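Local coordinates for protein sugar-phosphate aldolase (Thermotoga maritima, PDB 1PVT) that belongs to the class II aldolase and adducin family and has its AraD-like fold of a mixed beta sheet flanked by helices, at residues Q160-V165 against K186-W191. Residues are numbered along the deposited sequence; the frame is centred on the assembly and turned at random.
Sequences QGISVV and KDAVLW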
ATOM      1  N   GLN A 160      -0.371  -8.860 -15.638  1.00 85.94           N
ATOM      2  CA  GLN A 160       1.022  -9.301 -15.589  1.00 88.11           C
ATOM      3  C   GLN A 160       1.256 -10.281 -14.431  1.00 87.52           C
ATOM      4  O   GLN A 160       2.101 -11.185 -14.526  1.00 88.47           O
ATOM      5  CB  GLN A 160       1.968  -8.101 -15.443  1.00 90.74           C
ATOM      6  CG  GLN A 160       2.428  -7.473 -16.768  1.00 94.42           C
ATOM      7  CD  GLN A 160       1.300  -6.802 -17.551  1.00 96.12           C
ATOM      8  OE1 GLN A 160       0.419  -7.474 -18.105  1.00 97.04           O
ATOM      9  NE2 GLN A 160       1.324  -5.465 -17.598  1.00 96.68           N
ATOM     10  N   GLY A 161       0.502 -10.108 -13.347  1.00 85.52           N
ATOM     11  CA  GLY A 161       0.666 -10.979 -12.198  1.00 81.94           C
ATOM     12  C   GLY A 161       1.339 -10.218 -11.078  1.00 79.36           C
ATOM     13  O   GLY A 161       1.345  -8.986 -11.083  1.00 78.64           O
ATOM     14  N   ILE A 162       1.926 -10.942 -10.131  1.00 77.49           N
ATOM     15  CA  ILE A 162       2.577 -10.315  -8.982  1.00 76.33           C
ATOM     16  C   ILE A 162       4.001 -10.782  -8.734  1.00 74.60           C
ATOM     17  O   ILE A 162       4.443 -11.787  -9.288  1.00 74.46           O
ATOM     18  CB  ILE A 162       1.781 -10.584  -7.688  1.00 76.71           C
ATOM     19  CG1 ILE A 162       1.371 -12.057  -7.639  1.00 76.70           C
ATOM     20  CG2 ILE A 162       0.568  -9.684  -7.624  1.00 77.51           C
ATOM     21  CD1 ILE A 162       0.600 -12.441  -6.407  1.00 76.55           C
ATOM     22  N   SER A 163       4.705 -10.055  -7.874  1.00 72.46           N
ATOM     23  CA  SER A 163       6.078 -10.392  -7.538  1.00 71.54           C
ATOM     24  C   SER A 163       6.303 -10.297  -6.034  1.00 71.05           C
ATOM     25  O   SER A 163       5.687  -9.476  -5.352  1.00 70.83           O
ATOM     26  CB  SER A 163       7.029  -9.447  -8.261  1.00 71.38           C
ATOM     27  OG  SER A 163       6.713  -8.104  -7.946  1.00 71.86           O
ATOM     28  N   VAL A 164       7.186 -11.147  -5.521  1.00 70.69           N
ATOM     29  CA  VAL A 164       7.494 -11.155  -4.101  1.00 70.09           C
ATOM     30  C   VAL A 164       8.731 -10.308  -3.892  1.00 71.50           C
ATOM     31  O   VAL A 164       9.506 -10.110  -4.817  1.00 71.37           O
ATOM     32  CB  VAL A 164       7.778 -12.576  -3.603  1.00 68.46           C
ATOM     33  CG1 VAL A 164       8.019 -12.558  -2.113  1.00 67.51           C
ATOM     34  CG2 VAL A 164       6.621 -13.486  -3.943  1.00 66.60           C
ATOM     35  N   VAL A 165       8.918  -9.812  -2.676  1.00 74.25           N
ATOM     36  CA  VAL A 165      10.069  -8.975  -2.362  1.00 77.54           C
ATOM     37  C   VAL A 165      10.721  -9.376  -1.037  1.00 80.65           C
ATOM     38  O   VAL A 165      10.079  -9.330   0.014  1.00 81.06           O
ATOM     39  CB  VAL A 165       9.657  -7.490  -2.278  1.00 77.08           C
ATOM     40  CG1 VAL A 165      10.828  -6.646  -1.790  1.00 76.58           C
ATOM     41  CG2 VAL A 165       9.183  -7.006  -3.636  1.00 76.85           C
ATOM     42  N   LYS A 186       3.536  -3.544 -12.719  1.00 88.67           N
ATOM     43  CA  LYS A 186       2.675  -4.501 -12.037  1.00 84.77           C
ATOM     44  C   LYS A 186       1.788  -3.777 -11.029  1.00 82.62           C
ATOM     45  O   LYS A 186       2.115  -2.671 -10.593  1.00 82.00           O
ATOM     46  CB  LYS A 186       3.530  -5.564 -11.340  1.00 83.73           C
ATOM     47  CG  LYS A 186       4.322  -6.413 -12.318  1.00 82.57           C
ATOM     48  CD  LYS A 186       4.746  -7.733 -11.712  1.00 80.55           C
ATOM     49  CE  LYS A 186       5.132  -8.715 -12.804  1.00 79.29           C
ATOM     50  NZ  LYS A 186       5.458 -10.057 -12.253  1.00 79.14           N
ATOM     51  N   ASP A 187       0.664  -4.387 -10.660  1.00 80.05           N
ATOM     52  CA  ASP A 187      -0.222  -3.731  -9.713  1.00 77.42           C
ATOM     53  C   ASP A 187      -0.261  -4.263  -8.288  1.00 75.03           C
ATOM     54  O   ASP A 187      -1.200  -3.968  -7.547  1.00 74.97           O
ATOM     55  CB  ASP A 187      -1.639  -3.663 -10.268  1.00 79.08           C
ATOM     56  CG  ASP A 187      -1.897  -2.374 -11.030  1.00 81.18           C
ATOM     57  OD1 ASP A 187      -1.210  -1.362 -10.751  1.00 81.95           O
ATOM     58  OD2 ASP A 187      -2.796  -2.364 -11.897  1.00 82.81           O
ATOM     59  N   ALA A 188       0.763  -5.015  -7.889  1.00 71.85           N
ATOM     60  CA  ALA A 188       0.830  -5.555  -6.536  1.00 68.36           C
ATOM     61  C   ALA A 188       2.151  -6.259  -6.240  1.00 66.57           C
ATOM     62  O   ALA A 188       2.682  -6.991  -7.077  1.00 66.67           O
ATOM     63  CB  ALA A 188      -0.330  -6.515  -6.300  1.00 67.53           C
ATOM     64  N   VAL A 189       2.673  -6.031  -5.041  1.00 64.48           N
ATOM     65  CA  VAL A 189       3.913  -6.658  -4.612  1.00 63.30           C
ATOM     66  C   VAL A 189       3.700  -7.284  -3.252  1.00 62.48           C
ATOM     67  O   VAL A 189       3.160  -6.642  -2.355  1.00 62.79           O
ATOM     68  CB  VAL A 189       5.057  -5.636  -4.510  1.00 63.54           C
ATOM     69  CG1 VAL A 189       6.074  -6.077  -3.451  1.00 62.74           C
ATOM     70  CG2 VAL A 189       5.741  -5.507  -5.861  1.00 63.93           C
ATOM     71  N   LEU A 190       4.123  -8.536  -3.103  1.00 61.68           N
ATOM     72  CA  LEU A 190       3.982  -9.242  -1.837  1.00 62.04           C
ATOM     73  C   LEU A 190       5.283  -9.170  -1.080  1.00 63.29           C
ATOM     74  O   LEU A 190       6.270  -9.744  -1.530  1.00 64.40           O
ATOM     75  CB  LEU A 190       3.658 -10.714  -2.069  1.00 59.97           C
ATOM     76  CG  LEU A 190       2.256 -11.093  -2.509  1.00 58.74           C
ATOM     77  CD1 LEU A 190       2.322 -12.460  -3.127  1.00 58.22           C
ATOM     78  CD2 LEU A 190       1.292 -11.059  -1.333  1.00 57.67           C
ATOM     79  N   TRP A 191       5.305  -8.461   0.048  1.00 64.66           N
ATOM     80  CA  TRP A 191       6.525  -8.398   0.851  1.00 65.55           C
ATOM     81  C   TRP A 191       6.519  -9.702   1.602  1.00 67.90           C
ATOM     82  O   TRP A 191       5.829  -9.845   2.608  1.00 67.80           O
ATOM     83  CB  TRP A 191       6.507  -7.252   1.861  1.00 63.11           C
ATOM     84  CG  TRP A 191       6.547  -5.891   1.255  1.00 61.96           C
ATOM     85  CD1 TRP A 191       6.758  -5.575  -0.061  1.00 61.66           C
ATOM     86  CD2 TRP A 191       6.359  -4.649   1.941  1.00 60.74           C
ATOM     87  NE1 TRP A 191       6.709  -4.211  -0.231  1.00 61.29           N
ATOM     88  CE2 TRP A 191       6.466  -3.620   0.982  1.00 60.76           C
ATOM     89  CE3 TRP A 191       6.106  -4.308   3.272  1.00 59.43           C
ATOM     90  CZ2 TRP A 191       6.331  -2.274   1.316  1.00 60.25           C
ATOM     91  CZ3 TRP A 191       5.973  -2.971   3.600  1.00 60.61           C
ATOM     92  CH2 TRP A 191       6.085  -1.970   2.626  1.00 60.35           C
TER
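Gln-160 touches the other segment through its CB, which lies 4.2 Å from Lys-186 CE, while its amide turns away. At Gly-161, where a side chain would press into the preceding carbonyl O, the residue's own carbonyl O rests alongside the Lys-186 chain, 3.7 Å from CD. That lysine runs extended beyond CG, across the loop before strand 163-165, and brings its NZ toward Ile-162 O. Ile-162 splits its branches: CG2 packs on Ala-188 CB at 3.5 Å, and CG1, set between the backbone N and the carbonyl carbon (chi1 45°), carries CD1 to Leu-190 CD1. From Ser-163 the backbones pair in parallel. Ser-163 O accepts a nearly straight bond from Leu-190 N (2.9 Å, 164° at the hydrogen), and its OG lies against Val-189 CG2. Val-164 offers its CA to Leu-190 O as a CA-H...O contact (3.2 Å); the same oxygen accepts the more bent bond from Val-165 N (2.9 Å, 140°). On the Ser-163 and Val-189 face, Val-165 CG2 meets Val-189 CG1. The two parallel strands and the intervening helix 173-182 form a beta-alpha-beta unit; the helix covers this face, touching Val-165, Val-189 and Trp-191, and helix 144-147 covers the Val-164 and Leu-190 face through Leu-144. Strand 163-165 is an edge strand of the mixed sheet within this chain, and strand 188-191 joins it to antiparallel strand 196-200.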